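PDB 4N03: ABC-type branched-chain amino acid transport systems periplasmic component-like protein from Thermomonospora curvata, which probably serves as the substrate-binding component of an ABC transporter, enclosing a fatty acid, here palmitic acid, in the cleft of a periplasmic-binding-protein fold. Local coordinates for residues G44-L49 and S254-S259; I38-T43 and H105-P110; L171-F176 and L227-P232; I277-A282 and Y371-D376; G50-Q55 and P306-V311. All coordinates share one frame; numbering follows the deposited sequence.

Interaction 1: residues G44-L49 and S254-S259; sequences GVYAPL and SNSAYS. With PLM (palmitic acid), chain B.
Ser256 OG and Tyr46 OH meet at 2.8 Å, and either hydroxyl could be the donor. Tyr180 OH and Ala230 O are weak further partners of the serine oxygen, and Ala230 O is also weakly bonded to Tyr46 OH, so the buried hydroxyls share one polar cluster. With OG held between the backbone N and the carbonyl carbon (chi1 67°), Ser256 turns its oxygen to the phenol, while its CB lies 3.6 Å from C4 of palmitic acid. That same C4 lies over the centre of one face of the Tyr46 ring, 3.6 Å above its plane. Leu49 spans protein and lipid with one methyl: Leu49 CD1 is 3.7 Å from Tyr258 O and 3.9 Å from C8 of palmitic acid. Farther along the lipid, Asn255 CG lies 3.8 Å from CC of palmitic acid. Replacing Tyr46 by a leucine would probably leave Ser256 OG without this bond and the C4 methylene without its flat aromatic support. The contact lines the ligand cleft: Tyr46 is the N-cap of helix 47-66, residues 254-259 follow strand 251-253 of the seven-stranded sheet, and Pro232, at the start of helix 232-244, packs against Tyr46, Leu49 and Ser259.

Interaction 2: residues I38-T43 and H105-P110; sequences IATDLT and HFLGSP. With PLM (palmitic acid), chain B.
Ala39 and Phe106 form the tight part of this contact, Ala39 CB sitting 3.8 Å from the centroid of the Phe106 ring and 12° off its normal, a CH-pi contact over the face. The backbones pair in parallel here: Ala39 N donates to His105 O at 2.9 Å and Ala39 O accepts from Leu107 N at 2.8 Å. On the other face of the sheet, His105 holds CG anti to its own N (chi1 172°), which carries the imidazole edge to Thr40; its NE2 lies 2.8 Å from Thr40 OG1, and either atom could donate. These are neighbouring strands, 33-40 and 103-107, of the four-stranded parallel sheet with order 2-1-3-4, as in type I periplasmic binding proteins. Beyond the strand ends the backbones diverge. Asp41 CB only approaches Leu107 CD2, at 4.1 Å, while its carboxylate turns to Gly44 N and Tyr46 N and accepts from Thr43 N in an Asx turn; Thr43 is exposed. Residues 108-110 lead into helix 109-122, where Ser109 N and Ser109 OG donate to palmitate O2 and O1, at 2.8 Å and 2.7 Å, a helix start that would favour a negative carboxylate; Tyr84 OH and Tyr148 OH also bond the ligand.

Interaction 3: residues L171-F176 and L227-P232; sequences LGHVYF and LLSAGP
His173 and Leu227 cross at about a right angle, with Leu227 CB over one face of the imidazole, 3.8 Å from its centroid and offset toward the rim. The histidine edge serves a different partner: NE2 lies 2.8 Å from Ser229 OG, either of which could be the donor, in a nearly straight bond (164°). Having CG anti to the backbone N (chi1 -165°) lays the ring along the strand pair and lets it span Leu227 and Ser229. Opposite these residues, Val174 and Leu228 lie side by side, pointing the same way, and touch through CG1 and CD1 at 3.7 Å. At the C-terminal end Phe176 spreads flat over the departing chain, Ala230 CA standing 3.6 Å from the ring centroid over its centre and Ala230 CB 3.5 Å from Phe176 CE1. Behind these side chains runs regular parallel pairing of strands 170-176 and 225-229, which are adjacent in the mixed sheet of the second lobe of this periplasmic-binding fold. Leu227 N donates to Gly172 O and Val174 N to Leu227 O; Ser229 N bonds to Val174 O and Phe176 N to Ser229 O, at 2.9 Å each. In the next shell, Ser254 OG holds Ser229 OG, and Thr188 OG1 of helix 179-195 is a weak partner of His173 ND1. Gln234 OE1 accepts from Gly231 N, while Ile204 of strand 198-204 packs on both Val174 and Phe176.

Interaction 4: residues I277-A282 and Y371-D376; sequences IATAGA and YIIKPD. With PLM (palmitic acid), chain B.
Tyr371 and Thr279 form a hydrogen-bonded antiparallel pair in the mixed sheet of the second lobe, where strand 370-375 runs against strand 275-279 after a series of parallel neighbours. Tyr371 N donates to Thr279 O at 2.7 Å, a bent bond with an N-H...O angle of 140°, and Thr279 N returns a straighter one to Tyr371 O. Ile277 and Ile373 exchange two more backbone bonds, and between these pairs Ala278 faces Ile372 in a non-hydrogen-bonded pair, with the methyl carbon Ile372 CD1 reaching over Ala278.

Followed outward, the Tyr371 side chain keeps to the turn that leaves the first strand. Its CB is 3.3 Å from Thr279 O, and with CG anti to the carbonyl carbon (chi1 -64°) the ring comes edge-on to that oxygen, which lies in its plane. CD1 still touches Thr279 O, whereas CE1 has moved on to Ala280 O at 3.4 Å, also near the ring plane. One face is covered by Ala282, whose CA stands 4.3 Å from the centroid in a CH-pi contact. CZ and OH pass Ala282 CB, the latter at 3.8 Å, before the hydroxyl finds its hydrogen-bond partner in Gly354 O. Thr355 OG1 is hydrogen-bonded to the same Ala280 O. The turn runs close to the ligand: a side-chain carbon at Gly281 would collide with CD of palmitic acid. Thr279 OG1, which accepts from Gly281 N at 3.1 Å in an ST turn, lies 3.8 Å from palmitate CC.

Interaction 5: residues G50-Q55 and P306-V311; sequences GKSITQ and PLDSGV
Ser52 and Asp308 are joined by a short hydrogen bond, Ser52 OG donating to Asp308 OD2 at 2.6 Å on the syn side, 32° out of the carboxylate plane. A water donates to both Ser52 OG and Pro306 O, each at 2.8 Å, bridging the helix to the incoming loop; Ser52 OG is also hydrogen-bonded to Pro48 O. The other carboxylate oxygen caps a helix: Asp308 is the N-cap of helix 309-330, and its OD1 accepts from Val311 N at 3.1 Å and, weakly, from Gly310 N. Setting CG between the backbone N and the carbonyl carbon (chi1 66°) folds the carboxylate back over that helix start. With an alanine in place of Asp308, Ser52 OG would probably lose its acceptor across the contact and Val311 N its side-chain cap. Van der Waals contact is close: Ile53 CG1 rests 3.3 Å from Gly310 O, and Ser52 CB lies 3.8 Å from Val311 CG2. A side-chain carbon on Gly310 would press on Ile53 CG1 and Ser52 CB. Thus the first turns of helix 47-66 meet the beginning of helix 309-330, with Ile53 and Thr54 packing on His105 of strand 103-107, Thr54 also on strand 33-40, and Gly310 touching palmitic acid.

Overall arrangement
All five contacts are buried, but they differ in chemistry. Interactions 2, 3 and 4 are strand pairings: interaction 2 lies in the four-stranded parallel sheet, while interactions 3 and 4 share the seven-stranded one, parallel in the former and antiparallel in the latter. Interactions 1 and 5 use the start of helix 47-66, and each rests on a serine hydroxyl, paired with a phenol in interaction 1 and a carboxylate in interaction 5. Interaction 1 touches each of the others; Asp41 OD2 joins it to interaction 2 through Tyr46 N. Interaction 2 meets the lipid at its carboxylate and, through Leu107, its chain; interactions 1 and 4 line the hydrocarbon, and interaction 5 reaches the lipid through Gly310.

Interaction 1: residues G44-L49 and S254-S259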
# COMPACT_ATOMS: atom_id res chain seq x y z
N GLY A 44 -5.27 1.05 15.12
CA GLY A 44 -3.97 0.46 15.41
C GLY A 44 -2.83 1.24 14.86
O GLY A 44 -2.90 2.46 14.64
N VAL A 45 -1.73 0.52 14.56
CA VAL A 45 -0.51 1.17 14.11
C VAL A 45 -0.69 1.97 12.82
O VAL A 45 0.07 2.86 12.56
CB VAL A 45 0.64 0.16 14.04
CG1 VAL A 45 0.44 -0.77 12.87
CG2 VAL A 45 2.01 0.87 13.90
N TYR A 46 -1.67 1.60 12.00
CA TYR A 46 -1.90 2.32 10.74
C TYR A 46 -3.08 3.29 10.78
O TYR A 46 -3.45 3.80 9.75
CB TYR A 46 -2.01 1.35 9.57
CG TYR A 46 -0.68 0.73 9.28
CD1 TYR A 46 0.33 1.49 8.80
CD2 TYR A 46 -0.42 -0.61 9.51
CE1 TYR A 46 1.59 0.98 8.54
CE2 TYR A 46 0.84 -1.17 9.24
CZ TYR A 46 1.84 -0.37 8.76
OH TYR A 46 3.06 -0.88 8.44
N ALA A 47 -3.63 3.56 11.96
CA ALA A 47 -4.82 4.43 12.11
C ALA A 47 -4.87 5.68 11.19
O ALA A 47 -5.85 5.85 10.52
CB ALA A 47 -4.99 4.84 13.57
N PRO A 48 -3.82 6.52 11.16
CA PRO A 48 -4.06 7.76 10.38
C PRO A 48 -4.07 7.46 8.87
O PRO A 48 -4.72 8.16 8.10
CB PRO A 48 -2.84 8.62 10.73
CG PRO A 48 -1.77 7.65 11.13
CD PRO A 48 -2.54 6.56 11.87
N LEU A 49 -3.31 6.43 8.46
CA LEU A 49 -3.24 6.06 7.04
C LEU A 49 -4.50 5.34 6.62
O LEU A 49 -5.03 5.62 5.54
CB LEU A 49 -1.99 5.26 6.72
CG LEU A 49 -0.71 6.11 6.85
CD1 LEU A 49 0.49 5.21 6.98
CD2 LEU A 49 -0.50 7.05 5.68
N SER A 254 10.06 0.72 4.04
CA SER A 254 9.00 0.31 3.18
C SER A 254 7.91 1.42 3.17
O SER A 254 7.94 2.37 3.92
CB SER A 254 8.42 -1.02 3.63
OG SER A 254 9.36 -2.08 3.56
N ASN A 255 6.93 1.23 2.29
CA ASN A 255 6.08 2.36 1.90
C ASN A 255 5.20 2.93 2.97
O ASN A 255 4.73 4.06 2.84
CB ASN A 255 5.29 2.06 0.62
CG ASN A 255 4.25 0.97 0.78
OD1 ASN A 255 3.64 0.84 1.82
ND2 ASN A 255 4.02 0.21 -0.30
N SER A 256 4.98 2.20 4.06
CA SER A 256 4.06 2.62 5.12
C SER A 256 4.78 3.00 6.39
O SER A 256 4.12 3.29 7.41
CB SER A 256 3.03 1.55 5.42
OG SER A 256 3.65 0.41 5.98
N ALA A 257 6.10 3.08 6.37
CA ALA A 257 6.91 3.35 7.56
C ALA A 257 7.05 4.87 7.80
O ALA A 257 8.15 5.35 8.06
CB ALA A 257 8.27 2.67 7.47
N TYR A 258 5.95 5.62 7.70
CA TYR A 258 5.92 7.08 7.78
C TYR A 258 4.50 7.55 7.68
O TYR A 258 3.71 7.02 6.95
CB TYR A 258 6.75 7.69 6.63
CG TYR A 258 6.64 9.16 6.59
CD1 TYR A 258 7.22 9.93 7.58
CD2 TYR A 258 6.00 9.83 5.57
CE1 TYR A 258 7.07 11.32 7.59
CE2 TYR A 258 5.88 11.21 5.56
CZ TYR A 258 6.44 11.94 6.56
OH TYR A 258 6.35 13.33 6.58
N SER A 259 4.17 8.60 8.45
CA SER A 259 2.97 9.41 8.30
C SER A 259 3.41 10.84 8.53
O SER A 259 4.27 11.12 9.35
CB SER A 259 1.94 9.00 9.36
OG SER A 259 2.42 9.35 10.66
C1 PLM B . 1.10 -4.50 5.47
O1 PLM B . 1.30 -4.86 4.28
O2 PLM B . 0.58 -5.22 6.35
C2 PLM B . 1.34 -3.05 5.83
C3 PLM B . 0.06 -2.23 5.37
C4 PLM B . 0.24 -0.74 5.47
C5 PLM B . -0.98 0.03 5.10
C6 PLM B . -0.90 1.57 5.05
C7 PLM B . -0.54 2.04 3.65
C8 PLM B . -0.25 3.51 3.51
C9 PLM B . -0.19 4.02 2.08
CA PLM B . 1.20 3.98 1.42
CB PLM B . 1.01 4.25 -0.13
CC PLM B . 1.69 3.14 -0.99
CD PLM B . 1.14 3.01 -2.39
CE PLM B . 1.73 1.92 -3.27
CF PLM B . 0.72 1.48 -4.34
CG PLM B . 0.73 2.33 -5.60

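Interaction 2: residues I38-T43 and H105-P110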
# COMPACT_ATOMS: atom_id res chain seq x y z
N ILE A 38 -15.20 -2.05 2.94
CA ILE A 38 -13.92 -1.51 3.30
C ILE A 38 -13.54 -2.12 4.64
O ILE A 38 -14.29 -1.99 5.62
CB ILE A 38 -13.90 -0.00 3.34
CG1 ILE A 38 -14.03 0.54 1.91
CG2 ILE A 38 -12.60 0.49 4.01
CD1 ILE A 38 -14.09 2.04 1.81
N ALA A 39 -12.39 -2.79 4.70
CA ALA A 39 -11.84 -3.38 5.95
C ALA A 39 -10.49 -2.75 6.18
O ALA A 39 -9.54 -3.08 5.46
CB ALA A 39 -11.77 -4.89 5.85
N THR A 40 -10.37 -1.86 7.15
CA THR A 40 -9.21 -1.03 7.29
C THR A 40 -8.73 -1.01 8.74
O THR A 40 -9.29 -1.67 9.58
CB THR A 40 -9.52 0.39 6.72
OG1 THR A 40 -8.32 1.14 6.58
CG2 THR A 40 -10.50 1.17 7.61
N ASP A 41 -7.66 -0.25 8.98
CA ASP A 41 -7.20 0.03 10.33
C ASP A 41 -7.45 1.51 10.63
O ASP A 41 -6.80 2.37 10.06
CB ASP A 41 -5.72 -0.28 10.52
CG ASP A 41 -5.25 -0.02 11.91
OD1 ASP A 41 -6.12 0.08 12.80
OD2 ASP A 41 -4.03 0.08 12.13
N LEU A 42 -8.36 1.76 11.57
CA LEU A 42 -8.65 3.10 12.05
C LEU A 42 -8.12 3.35 13.44
O LEU A 42 -8.27 4.48 13.95
CB LEU A 42 -10.15 3.40 12.00
CG LEU A 42 -10.77 3.29 10.64
CD1 LEU A 42 -12.26 3.56 10.72
CD2 LEU A 42 -10.09 4.20 9.63
N THR A 43 -7.56 2.35 14.11
CA THR A 43 -7.24 2.43 15.53
C THR A 43 -5.87 1.92 15.93
O THR A 43 -5.36 2.29 16.97
CB THR A 43 -8.32 1.74 16.36
OG1 THR A 43 -8.54 0.42 15.88
CG2 THR A 43 -9.58 2.57 16.43
N HIS A 105 -11.03 -1.74 -0.59
CA HIS A 105 -9.93 -1.43 0.32
C HIS A 105 -9.93 -2.44 1.43
O HIS A 105 -10.88 -2.54 2.20
CB HIS A 105 -10.04 -0.00 0.89
CG HIS A 105 -9.03 0.28 1.96
ND1 HIS A 105 -7.69 0.01 1.82
CD2 HIS A 105 -9.18 0.80 3.20
CE1 HIS A 105 -7.07 0.32 2.95
NE2 HIS A 105 -7.94 0.82 3.80
N PHE A 106 -8.85 -3.23 1.52
CA PHE A 106 -8.64 -4.18 2.61
C PHE A 106 -7.19 -3.94 3.07
O PHE A 106 -6.23 -4.31 2.36
CB PHE A 106 -8.83 -5.59 2.10
CG PHE A 106 -9.21 -6.58 3.17
CD1 PHE A 106 -8.63 -6.55 4.43
CD2 PHE A 106 -10.12 -7.56 2.90
CE1 PHE A 106 -9.02 -7.47 5.40
CE2 PHE A 106 -10.52 -8.45 3.87
CZ PHE A 106 -9.96 -8.42 5.13
N LEU A 107 -7.02 -3.29 4.21
CA LEU A 107 -5.69 -2.91 4.66
C LEU A 107 -4.97 -4.10 5.30
O LEU A 107 -5.53 -4.77 6.15
CB LEU A 107 -5.79 -1.79 5.70
CG LEU A 107 -4.45 -1.14 6.07
CD1 LEU A 107 -4.67 0.35 6.32
CD2 LEU A 107 -3.81 -1.79 7.28
N GLY A 108 -3.72 -4.29 4.94
CA GLY A 108 -2.84 -5.15 5.70
C GLY A 108 -2.57 -6.53 5.12
O GLY A 108 -3.50 -7.24 4.78
N SER A 109 -1.29 -6.92 5.04
CA SER A 109 -0.93 -8.19 4.43
C SER A 109 -1.44 -9.40 5.22
O SER A 109 -2.10 -10.27 4.62
CB SER A 109 0.57 -8.28 4.12
OG SER A 109 0.94 -7.30 3.18
N PRO A 110 -1.17 -9.48 6.51
CA PRO A 110 -1.67 -10.67 7.22
C PRO A 110 -3.18 -10.77 7.28
O PRO A 110 -3.75 -11.86 7.36
CB PRO A 110 -1.05 -10.56 8.60
CG PRO A 110 0.15 -9.68 8.42
CD PRO A 110 -0.28 -8.68 7.38
C1 PLM B . 1.10 -4.50 5.47
O1 PLM B . 1.30 -4.86 4.28
O2 PLM B . 0.58 -5.22 6.35
C2 PLM B . 1.34 -3.05 5.83
C3 PLM B . 0.06 -2.23 5.37
C4 PLM B . 0.24 -0.74 5.47
C5 PLM B . -0.98 0.03 5.10
C6 PLM B . -0.90 1.57 5.05
C7 PLM B . -0.54 2.04 3.65
C8 PLM B . -0.25 3.51 3.51
C9 PLM B . -0.19 4.02 2.08
CA PLM B . 1.20 3.98 1.42
CB PLM B . 1.01 4.25 -0.13
CC PLM B . 1.69 3.14 -0.99
CD PLM B . 1.14 3.01 -2.39
CE PLM B . 1.73 1.92 -3.27
CF PLM B . 0.72 1.48 -4.34
CG PLM B . 0.73 2.33 -5.60

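Interaction 3: residues L171-F176 and L227-P232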
# COMPACT_ATOMS: atom_id res chain seq x y z
N LEU A 171 23.65 -4.55 5.88
CA LEU A 171 22.33 -3.98 6.04
C LEU A 171 21.68 -4.57 7.25
O LEU A 171 21.67 -5.78 7.39
CB LEU A 171 21.47 -4.33 4.80
CG LEU A 171 22.08 -4.06 3.42
CD1 LEU A 171 21.10 -4.52 2.36
CD2 LEU A 171 22.38 -2.59 3.26
N GLY A 172 21.09 -3.73 8.11
CA GLY A 172 20.26 -4.21 9.19
C GLY A 172 18.82 -3.97 8.90
O GLY A 172 18.44 -2.79 8.78
N HIS A 173 18.00 -5.01 8.84
CA HIS A 173 16.60 -4.86 8.46
C HIS A 173 15.71 -5.24 9.61
O HIS A 173 15.66 -6.39 10.06
CB HIS A 173 16.33 -5.73 7.23
CG HIS A 173 15.05 -5.39 6.53
ND1 HIS A 173 14.81 -5.77 5.24
CD2 HIS A 173 13.94 -4.70 6.96
CE1 HIS A 173 13.61 -5.35 4.90
NE2 HIS A 173 13.06 -4.69 5.91
N VAL A 174 15.02 -4.24 10.15
CA VAL A 174 14.04 -4.39 11.20
C VAL A 174 12.71 -4.60 10.52
O VAL A 174 12.30 -3.73 9.71
CB VAL A 174 13.99 -3.12 12.09
CG1 VAL A 174 12.89 -3.23 13.14
CG2 VAL A 174 15.33 -2.85 12.76
N TYR A 175 11.98 -5.68 10.81
CA TYR A 175 10.81 -6.01 9.98
C TYR A 175 9.70 -6.60 10.79
O TYR A 175 9.95 -7.50 11.66
CB TYR A 175 11.27 -6.96 8.81
CG TYR A 175 11.67 -8.36 9.27
CD1 TYR A 175 12.94 -8.63 9.75
CD2 TYR A 175 10.73 -9.37 9.26
CE1 TYR A 175 13.26 -9.93 10.22
CE2 TYR A 175 11.07 -10.65 9.73
CZ TYR A 175 12.32 -10.91 10.21
OH TYR A 175 12.61 -12.19 10.72
N PHE A 176 8.45 -6.27 10.46
CA PHE A 176 7.30 -6.91 11.00
C PHE A 176 7.32 -8.37 10.53
O PHE A 176 7.28 -8.67 9.35
CB PHE A 176 6.01 -6.26 10.52
CG PHE A 176 5.55 -4.99 11.20
CD1 PHE A 176 6.16 -4.46 12.29
CD2 PHE A 176 4.42 -4.36 10.72
CE1 PHE A 176 5.66 -3.31 12.90
CE2 PHE A 176 3.91 -3.20 11.30
CZ PHE A 176 4.54 -2.69 12.37
N LEU A 227 17.30 -0.70 7.37
CA LEU A 227 16.07 -0.89 6.61
C LEU A 227 14.97 -1.19 7.59
O LEU A 227 15.18 -1.83 8.62
CB LEU A 227 16.21 -2.04 5.60
CG LEU A 227 16.92 -1.69 4.29
CD1 LEU A 227 18.27 -1.02 4.42
CD2 LEU A 227 17.04 -2.97 3.46
N LEU A 228 13.77 -0.66 7.29
CA LEU A 228 12.64 -0.75 8.21
C LEU A 228 11.38 -1.09 7.47
O LEU A 228 10.92 -0.33 6.62
CB LEU A 228 12.45 0.54 8.98
CG LEU A 228 11.30 0.56 9.99
CD1 LEU A 228 11.50 -0.46 11.11
CD2 LEU A 228 11.10 1.94 10.60
N SER A 229 10.74 -2.19 7.85
CA SER A 229 9.42 -2.55 7.36
C SER A 229 8.50 -2.68 8.53
O SER A 229 8.41 -3.69 9.21
CB SER A 229 9.49 -3.84 6.54
OG SER A 229 10.43 -3.73 5.49
N ALA A 230 7.87 -1.54 8.84
CA ALA A 230 7.03 -1.38 10.02
C ALA A 230 6.12 -0.19 9.73
O ALA A 230 5.92 0.17 8.55
CB ALA A 230 7.89 -1.16 11.22
N GLY A 231 5.51 0.36 10.77
CA GLY A 231 4.60 1.47 10.62
C GLY A 231 5.19 2.73 11.16
O GLY A 231 6.35 2.84 11.56
N PRO A 232 4.37 3.81 11.14
CA PRO A 232 4.86 5.13 11.52
C PRO A 232 5.46 5.20 12.92
O PRO A 232 6.51 5.79 13.12
CB PRO A 232 3.61 6.03 11.39
CG PRO A 232 2.77 5.36 10.34
CD PRO A 232 3.01 3.88 10.57

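Interaction 4: residues I277-A282 and Y371-D376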
# COMPACT_ATOMS: atom_id res chain seq x y z
N ILE A 277 12.09 6.48 1.85
CA ILE A 277 11.02 5.52 1.71
C ILE A 277 10.95 5.04 0.28
O ILE A 277 10.92 5.82 -0.66
CB ILE A 277 9.66 6.12 2.11
CG1 ILE A 277 9.61 6.54 3.59
CG2 ILE A 277 8.50 5.18 1.79
CD1 ILE A 277 9.62 5.36 4.57
N ALA A 278 10.97 3.71 0.11
CA ALA A 278 10.79 3.07 -1.19
C ALA A 278 9.31 2.77 -1.36
O ALA A 278 8.71 2.12 -0.53
CB ALA A 278 11.58 1.80 -1.26
N THR A 279 8.71 3.32 -2.43
CA THR A 279 7.29 3.17 -2.63
C THR A 279 6.94 3.28 -4.10
O THR A 279 7.53 4.10 -4.81
CB THR A 279 6.51 4.27 -1.86
OG1 THR A 279 5.13 4.12 -2.15
CG2 THR A 279 6.98 5.68 -2.19
N ALA A 280 5.98 2.48 -4.57
CA ALA A 280 5.48 2.59 -5.92
C ALA A 280 4.54 3.79 -6.11
O ALA A 280 4.20 4.11 -7.23
CB ALA A 280 4.72 1.34 -6.32
N GLY A 281 4.08 4.39 -5.01
CA GLY A 281 3.11 5.48 -5.06
C GLY A 281 3.75 6.86 -5.04
O GLY A 281 4.68 7.11 -4.30
N ALA A 282 3.20 7.74 -5.86
CA ALA A 282 3.66 9.11 -5.86
C ALA A 282 3.13 9.84 -4.61
O ALA A 282 2.00 9.56 -4.17
CB ALA A 282 3.15 9.82 -7.08
N TYR A 371 9.56 4.56 -6.58
CA TYR A 371 10.08 5.88 -6.20
C TYR A 371 10.88 5.80 -4.95
O TYR A 371 10.62 4.91 -4.10
CB TYR A 371 8.93 6.86 -5.87
CG TYR A 371 7.99 7.22 -6.97
CD1 TYR A 371 6.85 6.48 -7.21
CD2 TYR A 371 8.17 8.38 -7.74
CE1 TYR A 371 5.94 6.81 -8.19
CE2 TYR A 371 7.26 8.73 -8.72
CZ TYR A 371 6.15 7.98 -8.92
OH TYR A 371 5.27 8.36 -9.91
N ILE A 372 11.85 6.69 -4.78
CA ILE A 372 12.41 6.94 -3.44
C ILE A 372 11.86 8.32 -3.03
O ILE A 372 12.05 9.29 -3.78
CB ILE A 372 13.93 6.95 -3.41
CG1 ILE A 372 14.51 5.68 -3.99
CG2 ILE A 372 14.40 7.22 -1.98
CD1 ILE A 372 14.16 4.41 -3.26
N ILE A 373 11.23 8.41 -1.88
CA ILE A 373 10.70 9.64 -1.34
C ILE A 373 11.36 9.92 -0.01
O ILE A 373 11.95 9.04 0.62
CB ILE A 373 9.14 9.65 -1.29
CG1 ILE A 373 8.61 8.79 -0.19
CG2 ILE A 373 8.56 9.30 -2.65
CD1 ILE A 373 7.13 8.89 -0.04
N LYS A 374 11.21 11.14 0.49
CA LYS A 374 11.62 11.45 1.85
C LYS A 374 10.56 12.34 2.50
O LYS A 374 9.89 13.17 1.82
CB LYS A 374 12.97 12.14 1.93
CG LYS A 374 12.96 13.52 1.26
CD LYS A 374 14.30 14.22 1.32
CE LYS A 374 14.71 14.67 2.72
NZ LYS A 374 13.79 15.70 3.32
N PRO A 375 10.43 12.25 3.81
CA PRO A 375 9.64 13.22 4.57
C PRO A 375 10.12 14.65 4.35
O PRO A 375 11.32 14.90 4.26
CB PRO A 375 9.84 12.79 6.00
CG PRO A 375 10.14 11.35 5.92
CD PRO A 375 11.00 11.21 4.70
N ASP A 376 9.17 15.59 4.29
CA ASP A 376 9.45 17.04 4.10
C ASP A 376 8.28 17.81 4.61
O ASP A 376 7.20 17.64 4.11
CB ASP A 376 9.66 17.31 2.63
CG ASP A 376 10.21 18.70 2.33
OD1 ASP A 376 10.15 19.62 3.20
OD2 ASP A 376 10.70 18.88 1.21
C1 PLM B . 1.10 -4.50 5.47
O1 PLM B . 1.30 -4.86 4.28
O2 PLM B . 0.58 -5.22 6.35
C2 PLM B . 1.34 -3.05 5.83
C3 PLM B . 0.06 -2.23 5.37
C4 PLM B . 0.24 -0.74 5.47
C5 PLM B . -0.98 0.03 5.10
C6 PLM B . -0.90 1.57 5.05
C7 PLM B . -0.54 2.04 3.65
C8 PLM B . -0.25 3.51 3.51
C9 PLM B . -0.19 4.02 2.08
CA PLM B . 1.20 3.98 1.42
CB PLM B . 1.01 4.25 -0.13
CC PLM B . 1.69 3.14 -0.99
CD PLM B . 1.14 3.01 -2.39
CE PLM B . 1.73 1.92 -3.27
CF PLM B . 0.72 1.48 -4.34
CG PLM B . 0.73 2.33 -5.60

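Interaction 5: residues G50-Q55 and P306-V311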
# COMPACT_ATOMS: atom_id res chain seq x y z
N GLY A 50 -5.05 4.47 7.45
CA GLY A 50 -6.31 3.84 7.12
C GLY A 50 -7.43 4.87 7.01
O GLY A 50 -8.29 4.78 6.13
N LYS A 51 -7.44 5.87 7.88
CA LYS A 51 -8.39 6.97 7.78
C LYS A 51 -8.26 7.68 6.47
O LYS A 51 -9.28 7.95 5.80
CB LYS A 51 -8.25 7.91 8.96
CG LYS A 51 -9.30 9.01 9.01
CD LYS A 51 -9.12 9.94 10.21
CE LYS A 51 -10.26 10.97 10.24
NZ LYS A 51 -10.17 11.80 11.44
N SER A 52 -7.03 8.02 6.06
CA SER A 52 -6.84 8.73 4.82
C SER A 52 -7.31 7.92 3.64
O SER A 52 -7.94 8.48 2.70
CB SER A 52 -5.39 9.09 4.64
OG SER A 52 -4.95 9.98 5.63
N ILE A 53 -6.93 6.64 3.60
CA ILE A 53 -7.32 5.78 2.49
C ILE A 53 -8.85 5.70 2.37
O ILE A 53 -9.42 5.81 1.31
CB ILE A 53 -6.69 4.39 2.63
CG1 ILE A 53 -5.17 4.48 2.55
CG2 ILE A 53 -7.20 3.47 1.56
CD1 ILE A 53 -4.47 3.24 3.08
N THR A 54 -9.46 5.46 3.52
CA THR A 54 -10.90 5.29 3.60
C THR A 54 -11.64 6.58 3.18
O THR A 54 -12.60 6.51 2.42
CB THR A 54 -11.30 4.86 4.99
OG1 THR A 54 -10.70 3.60 5.24
CG2 THR A 54 -12.79 4.71 5.17
N GLN A 55 -11.15 7.71 3.66
CA GLN A 55 -11.77 8.97 3.30
C GLN A 55 -11.57 9.30 1.87
O GLN A 55 -12.47 9.88 1.23
CB GLN A 55 -11.23 10.11 4.21
CG GLN A 55 -11.79 9.98 5.61
CD GLN A 55 -11.49 11.15 6.54
OE1 GLN A 55 -12.18 11.30 7.57
NE2 GLN A 55 -10.49 11.93 6.25
N PRO A 306 -4.71 15.83 7.58
CA PRO A 306 -3.59 16.14 6.71
C PRO A 306 -3.55 15.27 5.44
O PRO A 306 -3.88 14.11 5.48
CB PRO A 306 -2.38 15.85 7.60
CG PRO A 306 -2.87 16.11 8.98
CD PRO A 306 -4.27 15.58 8.97
N LEU A 307 -3.16 15.86 4.34
CA LEU A 307 -2.88 15.11 3.14
C LEU A 307 -1.72 14.16 3.39
O LEU A 307 -0.81 14.48 4.14
CB LEU A 307 -2.54 16.03 1.98
CG LEU A 307 -3.68 16.92 1.49
CD1 LEU A 307 -3.12 17.94 0.54
CD2 LEU A 307 -4.76 16.11 0.79
N ASP A 308 -1.72 12.96 2.77
CA ASP A 308 -0.67 11.99 2.91
C ASP A 308 -0.74 11.04 1.74
O ASP A 308 -1.63 11.14 0.90
CB ASP A 308 -0.73 11.30 4.28
CG ASP A 308 -1.94 10.45 4.50
OD1 ASP A 308 -2.46 9.85 3.53
OD2 ASP A 308 -2.35 10.32 5.68
N SER A 309 0.19 10.09 1.69
CA SER A 309 0.29 9.22 0.54
C SER A 309 -0.85 8.18 0.56
O SER A 309 -1.18 7.61 -0.47
CB SER A 309 1.67 8.62 0.48
OG SER A 309 2.63 9.62 0.21
N GLY A 310 -1.49 7.96 1.71
CA GLY A 310 -2.67 7.15 1.77
C GLY A 310 -3.86 7.74 1.02
O GLY A 310 -4.71 7.02 0.49
N VAL A 311 -3.95 9.07 0.97
CA VAL A 311 -4.99 9.72 0.17
C VAL A 311 -4.87 9.26 -1.30
O VAL A 311 -5.86 8.95 -1.95
CB VAL A 311 -4.94 11.25 0.33
CG1 VAL A 311 -5.96 11.93 -0.60
CG2 VAL A 311 -5.20 11.66 1.78
O HOH W 1 -6.15 12.46 5.73